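Local coordinates for scaffolding protein (Clostridium cellulolyticum, PDB 1G43) that probably binds crystalline cellulose through a family IIIa carbohydrate-binding module, as part of a cellulosomal scaffoldin, at residues 6-11 with 24-29; 142-147 with 154-159. One frame throughout, in Å; residues are numbered along the deposited sequence.

Overall arrangement
Both contacts belong to one beta-sandwich module, and their centres lie about 10 Å apart. Contact 1 is a regular antiparallel strand pair, partly buried, with hydrophobic residues on one face and polar ones on the other. Contact 2 is a surface contact between the loop leading into strand 147-150 and the end of strand 153-155 with the chain after it. It relies on side-chain hydrogen bonds and irregular backbone instead of a bonded ladder. The two contacts share no element but touch directly. Ile146 CD1 packs on Val8 CG1, the Trp143 ring meets Phe10, and Tyr156 reaches strand 6-11. The loop of contact 2 thus lies against the first strand of contact 1.

Contact 1. Residues 6-11 with 24-29; sequences VSVQFN and ARFKVT
Phe10 has CG anti to its own N (chi1 170°), while Phe26 has CG anti to its carbonyl carbon, and these torsions place the two rings. The residues form a non-hydrogen-bonded antiparallel pair, which puts their side chains next to each other on one face. The edge of Phe10 is directed toward the face of Phe26 in an offset edge-to-face pair, with planes at 63° and ring centroids 6.0 Å apart. The closest atoms are Phe10 CD1 and Phe26 CE2, at 4.1 Å. Val8 and Val28 lie side by side and point the same way, with Val8 CG2 3.9 Å from Val28 CG2. Val8 CG1 comes to the edge of the Phe26 ring. These residues share one face of a beta hairpin formed by strands 6-11 and 18-30. Leu41, Leu43 and Tyr45 of strand 41-47 pack on this face, in the interior of the sandwich.

Six backbone hydrogen bonds join the strands in antiparallel register. Thr29 N to Ser7 O is short, at 2.8 Å, and almost straight, at 178°. The bonding weakens toward Asn11, where its N is 3.3 Å from Arg25 O. Ser7, Gln9, Asn11, Arg25, Lys27 and Thr29 occupy the other face. Here the extended Arg25 chain passes Asn11, with CD 3.5 Å from Asn11 OD1. Asn11 OD1 takes its hydrogen bond from Gly13 N. One water links Lys27 O at 2.8 Å, Thr29 OG1 and, weakly, Ser7 O. Thr29 OG1 also bonds Ser111 OG.

The chemistry thus divides by face. Phe10, Phe26 and Val28 meet strand 41-47, and Val8 packs on Ile146 and Tyr156. Alternate residues bond across the pair, while Phe26, Val28 and Phe10 bond to Ile114, Ile112 and Met141.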
loop_
_atom_site.group_PDB
_atom_site.type_symbol
_atom_site.label_atom_id
_atom_site.label_comp_id
_atom_site.label_asym_id
_atom_site.label_seq_id
_atom_site.Cartn_x
_atom_site.Cartn_y
_atom_site.Cartn_z
ATOM N N VAL A 6 7.545 11.551 3.526
ATOM C CA VAL A 6 6.111 11.473 3.216
ATOM C C VAL A 6 5.335 11.054 4.453
ATOM O O VAL A 6 5.883 10.463 5.375
ATOM C CB VAL A 6 5.809 10.469 2.071
ATOM C CG1 VAL A 6 6.615 10.841 0.864
ATOM C CG2 VAL A 6 6.110 9.039 2.498
ATOM N N SER A 7 4.060 11.387 4.472
ATOM C CA SER A 7 3.178 11.022 5.563
ATOM C C SER A 7 2.187 10.062 4.899
ATOM O O SER A 7 1.866 10.241 3.723
ATOM C CB SER A 7 2.450 12.280 6.045
ATOM O OG SER A 7 1.359 11.980 6.918
ATOM N N VAL A 8 1.683 9.062 5.611
ATOM C CA VAL A 8 0.721 8.156 4.966
ATOM C C VAL A 8 -0.520 7.786 5.784
ATOM O O VAL A 8 -0.429 7.517 6.979
ATOM C CB VAL A 8 1.393 6.834 4.545
ATOM C CG1 VAL A 8 0.338 5.910 3.892
ATOM C CG2 VAL A 8 2.563 7.113 3.602
ATOM N N GLN A 9 -1.677 7.791 5.147
ATOM C CA GLN A 9 -2.901 7.397 5.819
ATOM C C GLN A 9 -3.418 6.133 5.164
ATOM O O GLN A 9 -3.140 5.866 3.984
ATOM C CB GLN A 9 -3.944 8.495 5.762
ATOM C CG GLN A 9 -3.776 9.507 6.862
ATOM C CD GLN A 9 -4.894 10.513 6.869
ATOM O OE1 GLN A 9 -5.124 11.225 5.882
ATOM N NE2 GLN A 9 -5.610 10.575 7.967
ATOM N N PHE A 10 -4.193 5.364 5.921
ATOM C CA PHE A 10 -4.673 4.084 5.453
ATOM C C PHE A 10 -6.136 3.818 5.807
ATOM O O PHE A 10 -6.671 4.434 6.712
ATOM C CB PHE A 10 -3.758 3.026 6.077
ATOM C CG PHE A 10 -4.225 1.613 5.903
ATOM C CD1 PHE A 10 -3.789 0.855 4.840
ATOM C CD2 PHE A 10 -5.072 1.038 6.827
ATOM C CE1 PHE A 10 -4.190 -0.489 4.691
ATOM C CE2 PHE A 10 -5.478 -0.278 6.695
ATOM C CZ PHE A 10 -5.038 -1.048 5.626
ATOM N N ASN A 11 -6.776 2.910 5.065
ATOM C CA ASN A 11 -8.165 2.492 5.309
ATOM C C ASN A 11 -8.421 1.258 4.449
ATOM O O ASN A 11 -7.742 1.062 3.440
ATOM C CB ASN A 11 -9.179 3.638 5.002
ATOM C CG ASN A 11 -9.919 3.495 3.644
ATOM O OD1 ASN A 11 -10.621 2.510 3.380
ATOM N ND2 ASN A 11 -9.787 4.518 2.794
ATOM N N ALA A 24 -6.523 -2.428 0.543
ATOM C CA ALA A 24 -5.412 -1.640 1.049
ATOM C C ALA A 24 -5.450 -0.300 0.311
ATOM O O ALA A 24 -5.147 -0.231 -0.882
ATOM C CB ALA A 24 -4.115 -2.338 0.787
ATOM N N ARG A 25 -5.835 0.764 1.008
ATOM C CA ARG A 25 -5.913 2.077 0.374
ATOM C C ARG A 25 -5.021 3.053 1.088
ATOM O O ARG A 25 -5.040 3.139 2.303
ATOM C CB ARG A 25 -7.354 2.557 0.375
ATOM C CG ARG A 25 -8.260 1.559 -0.352
ATOM C CD ARG A 25 -9.679 1.736 0.070
ATOM N NE ARG A 25 -10.578 0.866 -0.670
ATOM C CZ ARG A 25 -11.880 0.779 -0.421
ATOM N NH1 ARG A 25 -12.419 1.508 0.542
ATOM N NH2 ARG A 25 -12.634 -0.036 -1.133
ATOM N N PHE A 26 -4.242 3.803 0.328
ATOM C CA PHE A 26 -3.314 4.751 0.920
ATOM C C PHE A 26 -3.464 6.165 0.409
ATOM O O PHE A 26 -3.735 6.385 -0.767
ATOM C CB PHE A 26 -1.867 4.344 0.636
ATOM C CG PHE A 26 -1.579 2.898 0.825
ATOM C CD1 PHE A 26 -1.865 1.980 -0.180
ATOM C CD2 PHE A 26 -0.995 2.444 1.999
ATOM C CE1 PHE A 26 -1.568 0.616 -0.015
ATOM C CE2 PHE A 26 -0.696 1.090 2.174
ATOM C CZ PHE A 26 -0.981 0.174 1.170
ATOM N N LYS A 27 -3.287 7.127 1.306
ATOM C CA LYS A 27 -3.292 8.529 0.903
ATOM C C LYS A 27 -1.887 8.950 1.322
ATOM O O LYS A 27 -1.590 9.062 2.500
ATOM C CB LYS A 27 -4.364 9.337 1.634
ATOM C CG LYS A 27 -4.818 10.541 0.795
ATOM C CD LYS A 27 -5.681 11.533 1.575
ATOM C CE LYS A 27 -7.165 11.146 1.495
ATOM N NZ LYS A 27 -7.653 11.021 0.053
ATOM N N VAL A 28 -1.006 9.106 0.341
ATOM C CA VAL A 28 0.385 9.455 0.576
ATOM C C VAL A 28 0.617 10.948 0.346
ATOM O O VAL A 28 0.251 11.498 -0.702
ATOM C CB VAL A 28 1.320 8.632 -0.361
ATOM C CG1 VAL A 28 2.754 9.097 -0.211
ATOM C CG2 VAL A 28 1.229 7.138 -0.033
ATOM N N THR A 29 1.196 11.605 1.354
ATOM C CA THR A 29 1.475 13.034 1.269
ATOM C C THR A 29 2.959 13.347 1.257
ATOM O O THR A 29 3.722 12.893 2.122
ATOM C CB THR A 29 0.850 13.784 2.419
ATOM O OG1 THR A 29 -0.569 13.660 2.337
ATOM C CG2 THR A 29 1.232 15.257 2.351
HETATM O O HOH W 1 -1.070 11.418 3.888
#

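Contact 2. Residues 142-147 with 154-159; sequences DWQKIS and LAYGST
Tyr156 sits in a classic beta bulge, in which Ala155 and Tyr156 both face Ala148, and its side chain reaches across to the 142-147 loop. CG lies opposite the backbone N (chi1 175°), which carries the ring out toward Asp142. Tyr156 OH donates to Asp142 OD1 over 2.5 Å, a short bond. The hydroxyl comes from above the carboxylate plane, 63° out of it. Asp142 OD1 lies at the ring edge, in its plane, with the carboxylate turned 78° from the ring. Along another part of the ring edge, Ile146 CD1 packs 3.9 Å from Tyr156 CE2. Gln144 bends at chi2, so its amide crosses obliquely near the phenol. Its OE1 is 3.7 Å from Tyr156 OH.

The chain turns a corner at Tyr156 as it leaves strand 153-155, an outer strand of the five-stranded sheet of this beta-sandwich. Beyond the corner, Gly157 has a positive phi and carries no side chain. This lets its backbone come close to the loop. Gly157 CA makes a nearly straight CA-H...O contact to Ile146 O at 3.5 Å. Ser147 CA makes a more bent CA-H...O contact of the same length with Tyr156 O.

Ser158 OG supplies the second side-chain hydrogen bond, donating to Gln144 O at 2.7 Å. Ser147 CB touches Leu154 CD1 at 4.0 Å. Lys145 also makes a cation-pi contact with Trp132. Trp143 NE1 donates to Ser133 O, and Lys145 O accepts from Ser133 OG.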
loop_
_atom_site.group_PDB
_atom_site.type_symbol
_atom_site.label_atom_id
_atom_site.label_comp_id
_atom_site.label_asym_id
_atom_site.label_seq_id
_atom_site.Cartn_x
_atom_site.Cartn_y
_atom_site.Cartn_z
ATOM N N ASP A 142 -4.058 7.349 10.570
ATOM C CA ASP A 142 -2.614 7.156 10.672
ATOM C C ASP A 142 -2.417 5.749 11.195
ATOM O O ASP A 142 -2.692 5.490 12.362
ATOM C CB ASP A 142 -2.015 8.137 11.676
ATOM C CG ASP A 142 -0.502 7.977 11.821
ATOM O OD1 ASP A 142 0.257 8.262 10.856
ATOM O OD2 ASP A 142 -0.067 7.561 12.917
ATOM N N TRP A 143 -1.964 4.842 10.345
ATOM C CA TRP A 143 -1.762 3.462 10.750
ATOM C C TRP A 143 -0.296 3.155 10.446
ATOM O O TRP A 143 0.141 3.086 9.294
ATOM C CB TRP A 143 -2.739 2.556 9.979
ATOM C CG TRP A 143 -2.590 1.061 10.187
ATOM C CD1 TRP A 143 -2.361 0.130 9.222
ATOM C CD2 TRP A 143 -2.693 0.331 11.429
ATOM N NE1 TRP A 143 -2.313 -1.129 9.775
ATOM C CE2 TRP A 143 -2.512 -1.035 11.125
ATOM C CE3 TRP A 143 -2.923 0.702 12.761
ATOM C CZ2 TRP A 143 -2.546 -2.035 12.103
ATOM C CZ3 TRP A 143 -2.956 -0.294 13.744
ATOM C CH2 TRP A 143 -2.766 -1.642 13.410
ATOM N N GLN A 144 0.451 2.979 11.522
ATOM C CA GLN A 144 1.882 2.721 11.485
ATOM C C GLN A 144 2.307 1.301 11.124
ATOM O O GLN A 144 3.515 1.003 11.085
ATOM C CB GLN A 144 2.457 3.069 12.849
ATOM C CG GLN A 144 3.888 3.474 12.802
ATOM C CD GLN A 144 4.042 4.958 12.581
ATOM O OE1 GLN A 144 3.034 5.707 12.470
ATOM N NE2 GLN A 144 5.300 5.411 12.515
ATOM N N LYS A 145 1.340 0.419 10.883
ATOM C CA LYS A 145 1.683 -0.958 10.541
ATOM C C LYS A 145 1.836 -1.228 9.028
ATOM O O LYS A 145 1.894 -2.381 8.575
ATOM C CB LYS A 145 0.681 -1.944 11.152
ATOM C CG LYS A 145 0.758 -2.116 12.665
ATOM C CD LYS A 145 2.145 -2.491 13.100
ATOM C CE LYS A 145 2.146 -3.225 14.441
ATOM N NZ LYS A 145 1.605 -4.610 14.271
ATOM N N ILE A 146 1.890 -0.164 8.242
ATOM C CA ILE A 146 2.126 -0.332 6.819
ATOM C C ILE A 146 3.365 0.504 6.556
ATOM O O ILE A 146 3.694 1.398 7.343
ATOM C CB ILE A 146 0.924 0.113 5.965
ATOM C CG1 ILE A 146 0.288 1.379 6.523
ATOM C CG2 ILE A 146 -0.083 -1.032 5.873
ATOM C CD1 ILE A 146 0.762 2.637 5.836
ATOM N N SER A 147 4.078 0.219 5.481
ATOM C CA SER A 147 5.292 0.973 5.238
ATOM C C SER A 147 5.363 1.601 3.879
ATOM O O SER A 147 4.767 1.123 2.906
ATOM C CB SER A 147 6.484 0.076 5.417
ATOM O OG SER A 147 6.210 -1.145 4.777
ATOM N N LEU A 154 13.168 3.560 4.209
ATOM C CA LEU A 154 11.925 3.767 4.951
ATOM C C LEU A 154 11.644 5.228 5.200
ATOM O O LEU A 154 12.474 5.924 5.780
ATOM C CB LEU A 154 12.006 3.032 6.296
ATOM C CG LEU A 154 10.774 2.949 7.199
ATOM C CD1 LEU A 154 9.704 2.083 6.575
ATOM C CD2 LEU A 154 11.204 2.322 8.516
ATOM N N ALA A 155 10.469 5.690 4.785
ATOM C CA ALA A 155 10.091 7.084 4.960
ATOM C C ALA A 155 8.935 7.256 5.942
ATOM O O ALA A 155 8.751 8.340 6.510
ATOM C CB ALA A 155 9.731 7.695 3.606
ATOM N N TYR A 156 8.159 6.186 6.130
ATOM C CA TYR A 156 7.000 6.184 7.038
ATOM C C TYR A 156 6.651 4.759 7.504
ATOM O O TYR A 156 6.833 3.780 6.765
ATOM C CB TYR A 156 5.782 6.785 6.346
ATOM C CG TYR A 156 4.499 6.708 7.157
ATOM C CD1 TYR A 156 4.172 7.689 8.104
ATOM C CD2 TYR A 156 3.629 5.619 7.010
ATOM C CE1 TYR A 156 3.009 7.578 8.891
ATOM C CE2 TYR A 156 2.465 5.495 7.787
ATOM C CZ TYR A 156 2.162 6.472 8.722
ATOM O OH TYR A 156 1.022 6.315 9.482
ATOM N N GLY A 157 6.175 4.653 8.742
ATOM C CA GLY A 157 5.779 3.367 9.283
ATOM C C GLY A 157 6.856 2.453 9.836
ATOM O O GLY A 157 7.932 2.886 10.246
ATOM N N SER A 158 6.554 1.160 9.839
ATOM C CA SER A 158 7.476 0.167 10.360
ATOM C C SER A 158 7.304 -1.155 9.617
ATOM O O SER A 158 6.357 -1.312 8.845
ATOM C CB SER A 158 7.204 -0.042 11.844
ATOM O OG SER A 158 5.803 -0.104 12.046
ATOM N N THR A 159 8.221 -2.087 9.861
ATOM C CA THR A 159 8.194 -3.397 9.234
ATOM C C THR A 159 8.230 -4.395 10.402
ATOM O O THR A 159 8.733 -4.057 11.471
ATOM C CB THR A 159 9.481 -3.649 8.399
ATOM O OG1 THR A 159 10.588 -3.755 9.294
ATOM C CG2 THR A 159 9.796 -2.491 7.449
#